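Nitroalkane oxidase (Podospora anserina, PDB 3MKH) oxidises primary and secondary nitroalkanes to aldehydes or ketones with its FAD cofactor, releasing nitrite and turning oxygen into hydrogen peroxide. Local coordinates at residues 27-32 against 45-50; 77-82 against 329-334; 107-112 against 255-260; 115-120 against 210-215. One frame throughout, in Å; residues are numbered along the deposited sequence.

Contact 1: residues 27-32 against 45-50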
loop_
_atom_site.group_PDB
_atom_site.type_symbol
_atom_site.label_atom_id
_atom_site.label_comp_id
_atom_site.label_asym_id
_atom_site.label_seq_id
_atom_site.Cartn_x
_atom_site.Cartn_y
_atom_site.Cartn_z
ATOM N N MET A 27 -25.633 -16.359 16.922
ATOM C CA MET A 27 -25.194 -17.633 16.358
ATOM C C MET A 27 -26.372 -18.517 15.929
ATOM O O MET A 27 -26.357 -19.099 14.845
ATOM C CB MET A 27 -24.261 -18.372 17.317
ATOM C CG MET A 27 -22.884 -17.734 17.427
ATOM S SD MET A 27 -21.717 -18.689 18.435
ATOM C CE MET A 27 -21.626 -20.235 17.517
ATOM N N PRO A 28 -27.403 -18.614 16.776
ATOM C CA PRO A 28 -28.584 -19.366 16.338
ATOM C C PRO A 28 -29.310 -18.729 15.150
ATOM O O PRO A 28 -29.846 -19.454 14.324
ATOM C CB PRO A 28 -29.478 -19.363 17.582
ATOM C CG PRO A 28 -28.525 -19.264 18.718
ATOM C CD PRO A 28 -27.428 -18.353 18.226
ATOM N N ALA A 29 -29.327 -17.403 15.067
ATOM C CA ALA A 29 -29.910 -16.728 13.918
ATOM C C ALA A 29 -29.217 -17.218 12.644
ATOM O O ALA A 29 -29.869 -17.455 11.641
ATOM C CB ALA A 29 -29.783 -15.199 14.056
ATOM N N ARG A 30 -27.893 -17.360 12.690
ATOM C CA ARG A 30 -27.132 -17.825 11.532
ATOM C C ARG A 30 -27.520 -19.267 11.110
ATOM O O ARG A 30 -27.747 -19.542 9.921
ATOM C CB ARG A 30 -25.634 -17.739 11.824
ATOM C CG ARG A 30 -24.720 -18.472 10.822
ATOM C CD ARG A 30 -24.062 -17.504 9.862
ATOM N NE ARG A 30 -23.183 -18.154 8.885
ATOM C CZ ARG A 30 -22.885 -17.634 7.699
ATOM N NH1 ARG A 30 -23.399 -16.461 7.344
ATOM N NH2 ARG A 30 -22.081 -18.279 6.858
ATOM N N GLN A 31 -27.592 -20.184 12.068
ATOM C CA GLN A 31 -27.921 -21.572 11.722
ATOM C C GLN A 31 -29.345 -21.658 11.164
ATOM O O GLN A 31 -29.662 -22.514 10.333
ATOM C CB GLN A 31 -27.730 -22.515 12.913
ATOM C CG GLN A 31 -26.268 -22.654 13.361
ATOM C CD GLN A 31 -25.286 -22.817 12.195
ATOM O OE1 GLN A 31 -24.375 -21.992 12.016
ATOM N NE2 GLN A 31 -25.458 -23.884 11.401
ATOM N N THR A 32 -30.188 -20.739 11.605
ATOM C CA THR A 32 -31.542 -20.654 11.096
ATOM C C THR A 32 -31.621 -20.153 9.654
ATOM O O THR A 32 -32.211 -20.831 8.802
ATOM C CB THR A 32 -32.410 -19.800 12.019
ATOM O OG1 THR A 32 -32.575 -20.502 13.253
ATOM C CG2 THR A 32 -33.779 -19.540 11.392
ATOM N N GLN A 45 -36.344 -12.727 6.800
ATOM C CA GLN A 45 -37.579 -13.029 7.520
ATOM C C GLN A 45 -37.349 -14.046 8.633
ATOM O O GLN A 45 -37.891 -13.900 9.729
ATOM C CB GLN A 45 -38.685 -13.492 6.561
ATOM C CG GLN A 45 -39.163 -12.420 5.599
ATOM C CD GLN A 45 -40.410 -12.844 4.822
ATOM O OE1 GLN A 45 -41.422 -12.128 4.793
ATOM N NE2 GLN A 45 -40.347 -14.012 4.212
ATOM N N SER A 46 -36.517 -15.052 8.363
ATOM C CA SER A 46 -36.259 -16.111 9.328
ATOM C C SER A 46 -35.557 -15.612 10.598
ATOM O O SER A 46 -35.483 -16.336 11.580
ATOM C CB SER A 46 -35.423 -17.243 8.706
ATOM O OG SER A 46 -34.046 -16.889 8.631
ATOM N N THR A 47 -35.023 -14.396 10.579
ATOM C CA THR A 47 -34.359 -13.877 11.781
ATOM C C THR A 47 -35.302 -13.151 12.753
ATOM O O THR A 47 -34.863 -12.631 13.770
ATOM C CB THR A 47 -33.180 -12.934 11.438
ATOM O OG1 THR A 47 -33.669 -11.794 10.723
ATOM C CG2 THR A 47 -32.149 -13.654 10.579
ATOM N N GLN A 48 -36.592 -13.125 12.451
ATOM C CA GLN A 48 -37.516 -12.405 13.328
ATOM C C GLN A 48 -37.541 -12.950 14.768
ATOM O O GLN A 48 -37.451 -12.179 15.731
ATOM C CB GLN A 48 -38.929 -12.337 12.734
ATOM C CG GLN A 48 -39.833 -11.363 13.512
ATOM C CD GLN A 48 -41.242 -11.255 12.964
ATOM O OE1 GLN A 48 -41.609 -11.942 12.017
ATOM N NE2 GLN A 48 -42.050 -10.396 13.583
ATOM N N PRO A 49 -37.675 -14.276 14.929
ATOM C CA PRO A 49 -37.710 -14.786 16.305
ATOM C C PRO A 49 -36.473 -14.405 17.126
ATOM O O PRO A 49 -36.602 -14.052 18.304
ATOM C CB PRO A 49 -37.800 -16.305 16.110
ATOM C CG PRO A 49 -38.526 -16.450 14.791
ATOM C CD PRO A 49 -38.030 -15.313 13.939
ATOM N N THR A 50 -35.281 -14.460 16.541
ATOM C CA THR A 50 -34.120 -14.076 17.336
ATOM C C THR A 50 -34.021 -12.572 17.534
ATOM O O THR A 50 -33.512 -12.113 18.554
ATOM C CB THR A 50 -32.790 -14.662 16.821
ATOM O OG1 THR A 50 -32.678 -14.427 15.429
ATOM C CG2 THR A 50 -32.724 -16.175 17.075
#
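S46 meets T32 near the end of helix 9-33, and the touching atom on the helix is a methyl. T32 CG2 stands 3.6 Å from the backbone S46 O and 3.8 Å from S46 OG, a methyl-to-oxygen contact; the hydroxyl of S46 is hydrogen-bonded to the carbonyl of R43. With a T32 chi1 of -68°, OG1 lies beside the backbone N and CG2 anti to it, which aims the methyl across the gap. At T47 the backbones come nearest, with 5.7 Å between A29 CA and T47 CA, yet the side chains only graze: A29 CB and T47 CG2 are 4.5 Å apart, and T47 OG1 is engaged with the carbonyl of F44. The type I turn Q45-Q48 then leads into helix 48-56, whose first turn brings T50 against the same alanine. T50 OG1 comes within 3.3 Å of A29 CB, while T50 CG2 passes beside the backbone N of A29. No hydrogen bond crosses the interface. Small side chains meeting at close range join the end of one helix to the start of another in the helical N-terminal domain of the acyl-CoA dehydrogenase fold.

Contact 2: residues 77-82 against 329-334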
loop_
_atom_site.group_PDB
_atom_site.type_symbol
_atom_site.label_atom_id
_atom_site.label_comp_id
_atom_site.label_asym_id
_atom_site.label_seq_id
_atom_site.Cartn_x
_atom_site.Cartn_y
_atom_site.Cartn_z
ATOM N N GLU A 77 -19.357 2.149 24.952
ATOM C CA GLU A 77 -20.016 0.883 25.273
ATOM C C GLU A 77 -20.702 0.287 24.049
ATOM O O GLU A 77 -20.733 -0.934 23.868
ATOM C CB GLU A 77 -21.021 1.070 26.426
ATOM C CG GLU A 77 -20.374 0.981 27.796
ATOM C CD GLU A 77 -21.107 1.770 28.881
ATOM O OE1 GLU A 77 -22.052 2.542 28.570
ATOM O OE2 GLU A 77 -20.715 1.620 30.059
ATOM N N SER A 78 -21.264 1.152 23.217
ATOM C CA SER A 78 -21.809 0.716 21.944
ATOM C C SER A 78 -20.727 0.102 21.062
ATOM O O SER A 78 -20.958 -0.904 20.403
ATOM C CB SER A 78 -22.470 1.892 21.227
ATOM O OG SER A 78 -23.680 2.208 21.881
ATOM N N ALA A 79 -19.544 0.708 21.054
ATOM C CA ALA A 79 -18.446 0.203 20.235
ATOM C C ALA A 79 -18.015 -1.174 20.721
ATOM O O ALA A 79 -17.651 -2.040 19.923
ATOM C CB ALA A 79 -17.269 1.170 20.246
ATOM N N ILE A 80 -18.065 -1.375 22.036
ATOM C CA ILE A 80 -17.723 -2.669 22.614
ATOM C C ILE A 80 -18.726 -3.728 22.167
ATOM O O ILE A 80 -18.350 -4.802 21.697
ATOM C CB ILE A 80 -17.627 -2.592 24.159
ATOM C CG1 ILE A 80 -16.374 -1.794 24.550
ATOM C CG2 ILE A 80 -17.633 -3.996 24.762
ATOM C CD1 ILE A 80 -16.330 -1.323 26.016
ATOM N N LEU A 81 -20.007 -3.413 22.274
ATOM C CA LEU A 81 -21.038 -4.351 21.852
ATOM C C LEU A 81 -20.900 -4.684 20.362
ATOM O O LEU A 81 -20.932 -5.854 19.958
ATOM C CB LEU A 81 -22.427 -3.771 22.137
ATOM C CG LEU A 81 -23.607 -4.531 21.518
ATOM C CD1 LEU A 81 -23.744 -5.902 22.149
ATOM C CD2 LEU A 81 -24.901 -3.742 21.695
ATOM N N VAL A 82 -20.770 -3.648 19.544
ATOM C CA VAL A 82 -20.710 -3.832 18.093
ATOM C C VAL A 82 -19.497 -4.671 17.648
ATOM O O VAL A 82 -19.619 -5.529 16.765
ATOM C CB VAL A 82 -20.734 -2.474 17.352
ATOM C CG1 VAL A 82 -20.434 -2.662 15.887
ATOM C CG2 VAL A 82 -22.099 -1.807 17.528
ATOM N N ALA A 329 -8.040 1.319 19.018
ATOM C CA ALA A 329 -7.569 2.512 19.720
ATOM C C ALA A 329 -8.190 3.772 19.121
ATOM O O ALA A 329 -8.698 4.635 19.851
ATOM C CB ALA A 329 -6.034 2.577 19.665
ATOM N N LEU A 330 -8.155 3.868 17.787
ATOM C CA LEU A 330 -8.744 4.993 17.071
ATOM C C LEU A 330 -10.262 5.042 17.261
ATOM O O LEU A 330 -10.827 6.106 17.523
ATOM C CB LEU A 330 -8.397 4.943 15.568
ATOM C CG LEU A 330 -9.052 6.076 14.759
ATOM C CD1 LEU A 330 -8.666 7.418 15.334
ATOM C CD2 LEU A 330 -8.680 6.016 13.281
ATOM N N THR A 331 -10.922 3.890 17.127
ATOM C CA THR A 331 -12.369 3.845 17.317
ATOM C C THR A 331 -12.759 4.336 18.723
ATOM O O THR A 331 -13.714 5.094 18.881
ATOM C CB THR A 331 -12.943 2.433 17.071
ATOM O OG1 THR A 331 -12.801 2.104 15.686
ATOM C CG2 THR A 331 -14.418 2.384 17.433
ATOM N N TRP A 332 -12.035 3.885 19.745
ATOM C CA TRP A 332 -12.368 4.289 21.124
ATOM C C TRP A 332 -12.084 5.777 21.374
ATOM O O TRP A 332 -12.829 6.458 22.085
ATOM C CB TRP A 332 -11.634 3.412 22.135
ATOM C CG TRP A 332 -12.209 2.012 22.235
ATOM C CD1 TRP A 332 -13.120 1.432 21.391
ATOM C CD2 TRP A 332 -11.922 1.035 23.241
ATOM N NE1 TRP A 332 -13.412 0.149 21.810
ATOM C CE2 TRP A 332 -12.691 -0.116 22.943
ATOM C CE3 TRP A 332 -11.094 1.022 24.370
ATOM C CZ2 TRP A 332 -12.648 -1.269 23.730
ATOM C CZ3 TRP A 332 -11.048 -0.128 25.147
ATOM C CH2 TRP A 332 -11.826 -1.254 24.825
ATOM N N LYS A 333 -11.003 6.284 20.793
ATOM C CA LYS A 333 -10.728 7.722 20.884
ATOM C C LYS A 333 -11.887 8.534 20.288
ATOM O O LYS A 333 -12.372 9.496 20.898
ATOM C CB LYS A 333 -9.387 8.073 20.213
ATOM C CG LYS A 333 -9.163 9.566 20.007
ATOM C CD LYS A 333 -9.089 10.336 21.322
ATOM C CE LYS A 333 -9.038 11.869 21.051
ATOM N NZ LYS A 333 -8.909 12.720 22.270
ATOM N N ALA A 334 -12.330 8.148 19.094
ATOM C CA ALA A 334 -13.445 8.822 18.442
ATOM C C ALA A 334 -14.720 8.687 19.270
ATOM O O ALA A 334 -15.484 9.638 19.391
ATOM C CB ALA A 334 -13.674 8.261 17.022
HETATM O O HOH W 1 -14.804 -1.830 20.152
#
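A79 and I80 on helix 75-88 pack against T331 and W332 on helix 311-340, a helix-helix contact between the N-terminal and C-terminal helical domains of the acyl-CoA dehydrogenase fold. The axes of the two segments run closer to antiparallel than parallel, at 146°, and approach to 10.1 Å, a separation bridged mainly by the indole. The closer packing is at its six-membered ring: I80 CG1 lies 3.9 Å from W332 CZ2, reaching the ring obliquely. I80 gets there although its CB does not point at the other helix, since a chi1 of -71° sets CG1 anti to the carbonyl carbon and carries that branch toward the tryptophan. Around A79 the fit is looser. Its CB does point across, but it stays 4.2 Å from T331 CG2 and 4.3 Å from W332 CD1. T331 offers only its methyl here, for its hydroxyl is bonded back to the carbonyl of A327 in the same helix. Neighbours add to the packing: A279 of helix 262-298 touches A79, and I3 of a second subunit packs on W332. Beside the apolar contacts a water supplies the polar link that the side chains do not make directly. It accepts from W332 NE1 at 2.9 Å, lying in the indole plane at the ring edge, and gives a weak hydrogen bond to the A79 carbonyl oxygen.

Contact 3: residues 107-112 against 255-260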
loop_
_atom_site.group_PDB
_atom_site.type_symbol
_atom_site.label_atom_id
_atom_site.label_comp_id
_atom_site.label_asym_id
_atom_site.label_seq_id
_atom_site.Cartn_x
_atom_site.Cartn_y
_atom_site.Cartn_z
ATOM N N ASN A 107 -33.657 10.403 18.474
ATOM C CA ASN A 107 -32.833 10.754 19.634
ATOM C C ASN A 107 -32.298 12.170 19.482
ATOM O O ASN A 107 -32.210 12.920 20.461
ATOM C CB ASN A 107 -31.633 9.812 19.774
ATOM C CG ASN A 107 -32.009 8.451 20.310
ATOM O OD1 ASN A 107 -31.338 7.457 20.031
ATOM N ND2 ASN A 107 -33.078 8.394 21.079
ATOM N N LEU A 108 -31.928 12.537 18.254
ATOM C CA LEU A 108 -31.301 13.841 18.011
ATOM C C LEU A 108 -32.286 15.020 17.970
ATOM O O LEU A 108 -31.927 16.127 18.358
ATOM C CB LEU A 108 -30.452 13.828 16.733
ATOM C CG LEU A 108 -29.239 12.884 16.700
ATOM C CD1 LEU A 108 -28.635 12.843 15.309
ATOM C CD2 LEU A 108 -28.190 13.288 17.727
ATOM N N ALA A 109 -33.520 14.794 17.526
ATOM C CA ALA A 109 -34.372 15.932 17.158
ATOM C C ALA A 109 -35.835 15.848 17.590
ATOM O O ALA A 109 -36.619 16.738 17.285
ATOM C CB ALA A 109 -34.293 16.176 15.645
ATOM N N ALA A 110 -36.206 14.780 18.278
ATOM C CA ALA A 110 -37.600 14.582 18.636
ATOM C C ALA A 110 -38.157 15.823 19.333
ATOM O O ALA A 110 -37.450 16.485 20.091
ATOM C CB ALA A 110 -37.745 13.373 19.539
ATOM N N GLY A 111 -39.422 16.134 19.057
ATOM C CA GLY A 111 -40.161 17.094 19.862
ATOM C C GLY A 111 -41.144 16.345 20.739
ATOM O O GLY A 111 -41.213 15.107 20.676
ATOM N N PRO A 112 -41.923 17.075 21.559
ATOM C CA PRO A 112 -42.859 16.405 22.471
ATOM C C PRO A 112 -43.885 15.548 21.728
ATOM O O PRO A 112 -44.344 14.533 22.253
ATOM C CB PRO A 112 -43.552 17.573 23.200
ATOM C CG PRO A 112 -43.220 18.808 22.406
ATOM C CD PRO A 112 -41.915 18.541 21.734
ATOM N N VAL A 255 -43.698 15.290 10.915
ATOM C CA VAL A 255 -42.476 15.985 10.527
ATOM C C VAL A 255 -41.497 16.021 11.703
ATOM O O VAL A 255 -41.824 16.538 12.776
ATOM C CB VAL A 255 -42.745 17.413 10.045
ATOM C CG1 VAL A 255 -41.431 18.119 9.760
ATOM C CG2 VAL A 255 -43.641 17.405 8.804
ATOM N N LEU A 256 -40.309 15.449 11.505
ATOM C CA LEU A 256 -39.280 15.432 12.541
ATOM C C LEU A 256 -38.333 16.605 12.375
ATOM O O LEU A 256 -38.037 17.311 13.337
ATOM C CB LEU A 256 -38.487 14.115 12.523
ATOM C CG LEU A 256 -37.322 14.028 13.523
ATOM C CD1 LEU A 256 -37.832 13.943 14.958
ATOM C CD2 LEU A 256 -36.399 12.810 13.221
ATOM N N CYS A 257 -37.842 16.800 11.157
ATOM C CA CYS A 257 -37.034 17.972 10.838
ATOM C C CYS A 257 -37.668 18.726 9.700
ATOM O O CYS A 257 -37.778 18.197 8.593
ATOM C CB CYS A 257 -35.609 17.585 10.438
ATOM S SG CYS A 257 -34.800 16.539 11.665
ATOM N N PRO A 258 -38.087 19.970 9.970
ATOM C CA PRO A 258 -38.679 20.832 8.949
ATOM C C PRO A 258 -37.641 21.169 7.891
ATOM O O PRO A 258 -36.433 21.055 8.137
ATOM C CB PRO A 258 -39.054 22.107 9.730
ATOM C CG PRO A 258 -39.070 21.696 11.185
ATOM C CD PRO A 258 -38.021 20.631 11.291
ATOM N N ALA A 259 -38.110 21.616 6.734
ATOM C CA ALA A 259 -37.210 21.909 5.629
ATOM C C ALA A 259 -36.045 22.794 6.056
ATOM O O ALA A 259 -36.234 23.848 6.675
ATOM C CB ALA A 259 -37.981 22.535 4.466
ATOM N N GLY A 260 -34.833 22.364 5.726
ATOM C CA GLY A 260 -33.657 23.132 6.079
ATOM C C GLY A 260 -32.978 22.666 7.353
ATOM O O GLY A 260 -31.876 23.109 7.672
HETATM O O HOH W 2 -38.991 17.548 15.939
#
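Apolar contact between A109 and A110 on one side and L256 and C257 on the other carries most of this meeting of a helix end with a β-strand. The CD1 branch of L256 does the reaching. It lies 3.7 Å from A110 CA and 3.8 Å from A109 C, so this methyl rests on the A109-A110 peptide and comes nearer to backbone atoms than to the A109 methyl; A109 CB is a little farther, at 4.2 Å from L256 CD1. With CG anti to the backbone N (chi1 177°), the leucine extends to the chain opposite although its CB does not point there. P105 and I106 of helix 90-109 also pack on L256. The methyl of A109, which does point across, meets sulfur as well: A109 CB and C257 SG are 4.0 Å apart, and V265 of helix 262-298 touches both residues.

The polar link is indirect. No hydrogen bond joins the segments themselves, but one water donates to both A109 O and L256 O, at 2.8 Å from each oxygen, and thereby ties the carbonyl of A109 to the one at the corner of the strand.

L256 and C257 both bond through their backbones to I208 on strand 206-212, which makes the pair a classic β bulge where the β-sheet domain meets the N-terminal helices.

Contact 4: residues 115-120 against 210-215; sequences AEFLAP and LVTRAD
The ring of F117 is met by two methyl groups in different ways, one over a face and one at its edge. L210 CD1 sits above the face, 3.7 Å from the ring centroid and only 15° off the normal, a CH-pi contact displaced toward the CG side, with L210 CD1 3.6 Å from F117 CG. T212 CG2 approaches in the ring plane and lies 3.5 Å from F117 CD2. The phenylalanine is directed at the strand by its first torsion: chi1 of -67° places CG anti to the carbonyl carbon, and CB already points across. L210 and T212 are alternate residues of strand 206-212, both facing the weakly bonded helix 115-118, while V211 between them turns away. Here a piece of the chain that follows helix 90-109 packs on the β-sheet domain of the acyl-CoA dehydrogenase fold. T212 also serves as N-cap of helix 213-219 in a capping box: D215 N donates to T212 OG1 at 3.0 Å, and T212 N donates to D215 OD2 at 3.0 Å in a nearly straight bond of 169°. With its hydroxyl engaged by the cap, T212 presents its methyl to the ring. An alanine at F117 would take away the ring and would probably leave L210 CD1 without the face it rests on and T212 CG2 without its edge neighbour. D215 OD1, for its part, forms a salt bridge with R218.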
loop_
_atom_site.group_PDB
_atom_site.type_symbol
_atom_site.label_atom_id
_atom_site.label_comp_id
_atom_site.label_asym_id
_atom_site.label_seq_id
_atom_site.Cartn_x
_atom_site.Cartn_y
_atom_site.Cartn_z
ATOM N N ALA A 115 -43.202 11.428 21.035
ATOM C CA ALA A 115 -43.057 10.389 22.048
ATOM C C ALA A 115 -43.898 9.180 21.677
ATOM O O ALA A 115 -43.491 8.039 21.919
ATOM C CB ALA A 115 -43.447 10.917 23.428
ATOM N N GLU A 116 -45.067 9.424 21.087
ATOM C CA GLU A 116 -45.942 8.322 20.697
ATOM C C GLU A 116 -45.289 7.392 19.667
ATOM O O GLU A 116 -45.637 6.210 19.592
ATOM C CB GLU A 116 -47.284 8.829 20.157
ATOM C CG GLU A 116 -47.176 9.781 18.971
ATOM C CD GLU A 116 -48.523 10.029 18.294
ATOM O OE1 GLU A 116 -49.204 9.042 17.950
ATOM O OE2 GLU A 116 -48.895 11.205 18.101
ATOM N N PHE A 117 -44.365 7.926 18.871
ATOM C CA PHE A 117 -43.750 7.127 17.808
ATOM C C PHE A 117 -42.727 6.160 18.375
ATOM O O PHE A 117 -42.503 5.086 17.817
ATOM C CB PHE A 117 -43.070 8.010 16.761
ATOM C CG PHE A 117 -44.019 8.838 15.955
ATOM C CD1 PHE A 117 -44.345 10.126 16.356
ATOM C CD2 PHE A 117 -44.583 8.333 14.789
ATOM C CE1 PHE A 117 -45.225 10.905 15.614
ATOM C CE2 PHE A 117 -45.458 9.108 14.036
ATOM C CZ PHE A 117 -45.778 10.403 14.457
ATOM N N LEU A 118 -42.112 6.561 19.485
ATOM C CA LEU A 118 -41.076 5.783 20.136
ATOM C C LEU A 118 -41.660 4.678 21.007
ATOM O O LEU A 118 -40.978 3.710 21.328
ATOM C CB LEU A 118 -40.225 6.703 21.007
ATOM C CG LEU A 118 -38.732 6.836 20.750
ATOM C CD1 LEU A 118 -38.400 6.650 19.279
ATOM C CD2 LEU A 118 -38.221 8.185 21.287
ATOM N N ALA A 119 -42.922 4.825 21.393
ATOM C CA ALA A 119 -43.533 3.905 22.355
ATOM C C ALA A 119 -43.329 2.409 22.056
ATOM O O ALA A 119 -42.997 1.633 22.965
ATOM C CB ALA A 119 -45.015 4.217 22.534
ATOM N N PRO A 120 -43.548 1.991 20.796
ATOM C CA PRO A 120 -43.395 0.561 20.488
ATOM C C PRO A 120 -41.988 0.028 20.764
ATOM O O PRO A 120 -41.828 -1.176 20.980
ATOM C CB PRO A 120 -43.708 0.494 18.991
ATOM C CG PRO A 120 -44.619 1.658 18.754
ATOM C CD PRO A 120 -44.077 2.745 19.649
ATOM N N LEU A 210 -41.326 11.277 9.483
ATOM C CA LEU A 210 -41.633 9.937 9.941
ATOM C C LEU A 210 -42.720 9.305 9.084
ATOM O O LEU A 210 -43.650 9.981 8.644
ATOM C CB LEU A 210 -42.054 9.939 11.419
ATOM C CG LEU A 210 -41.041 10.543 12.398
ATOM C CD1 LEU A 210 -41.525 10.431 13.859
ATOM C CD2 LEU A 210 -39.652 9.906 12.194
ATOM N N VAL A 211 -42.576 8.006 8.844
ATOM C CA VAL A 211 -43.611 7.201 8.205
ATOM C C VAL A 211 -43.734 5.878 8.962
ATOM O O VAL A 211 -42.780 5.093 9.025
ATOM C CB VAL A 211 -43.287 6.902 6.719
ATOM C CG1 VAL A 211 -44.343 5.962 6.115
ATOM C CG2 VAL A 211 -43.200 8.196 5.921
ATOM N N THR A 212 -44.910 5.630 9.531
ATOM C CA THR A 212 -45.136 4.419 10.309
ATOM C C THR A 212 -45.890 3.406 9.464
ATOM O O THR A 212 -46.498 3.760 8.453
ATOM C CB THR A 212 -45.956 4.694 11.596
ATOM O OG1 THR A 212 -47.299 5.073 11.249
ATOM C CG2 THR A 212 -45.313 5.798 12.415
ATOM N N ARG A 213 -45.849 2.146 9.877
ATOM C CA ARG A 213 -46.653 1.132 9.202
ATOM C C ARG A 213 -48.146 1.508 9.252
ATOM O O ARG A 213 -48.870 1.308 8.284
ATOM C CB ARG A 213 -46.406 -0.253 9.802
ATOM C CG ARG A 213 -47.312 -1.344 9.237
ATOM C CD ARG A 213 -47.292 -1.421 7.697
ATOM N NE ARG A 213 -48.018 -2.625 7.285
ATOM C CZ ARG A 213 -47.464 -3.831 7.182
ATOM N NH1 ARG A 213 -46.162 -3.982 7.400
ATOM N NH2 ARG A 213 -48.203 -4.882 6.848
ATOM N N ALA A 214 -48.588 2.086 10.367
ATOM C CA ALA A 214 -49.969 2.568 10.480
ATOM C C ALA A 214 -50.307 3.622 9.414
ATOM O O ALA A 214 -51.397 3.593 8.848
ATOM C CB ALA A 214 -50.240 3.103 11.876
ATOM N N ASP A 215 -49.380 4.543 9.142
ATOM C CA ASP A 215 -49.545 5.510 8.052
ATOM C C ASP A 215 -49.715 4.800 6.714
ATOM O O ASP A 215 -50.603 5.136 5.926
ATOM C CB ASP A 215 -48.335 6.440 7.944
ATOM C CG ASP A 215 -48.220 7.418 9.113
ATOM O OD1 ASP A 215 -49.245 7.964 9.569
ATOM O OD2 ASP A 215 -47.080 7.656 9.563
#

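How the contacts relate
Contact 2 is the most deeply placed, with every touching residue buried and a second subunit close by; contact 4 is also buried but lies nearer the periphery, and contacts 1 and 3 are partly buried. Contacts 1 and 2 join helices, the first locally within the N-terminal domain and the second across 246 intervening residues. Contacts 3 and 4 bring consecutive parts of the chain, helix 90-109 and helix 115-118, to neighbouring strands 255-257 and 206-212 of one sheet; their centres are 14 Å apart. Direct hydrogen bonds cross none of the four. Water bridges contacts 2 and 3, threonine and serine groups mark contact 1, and an aromatic ring dominates contact 4.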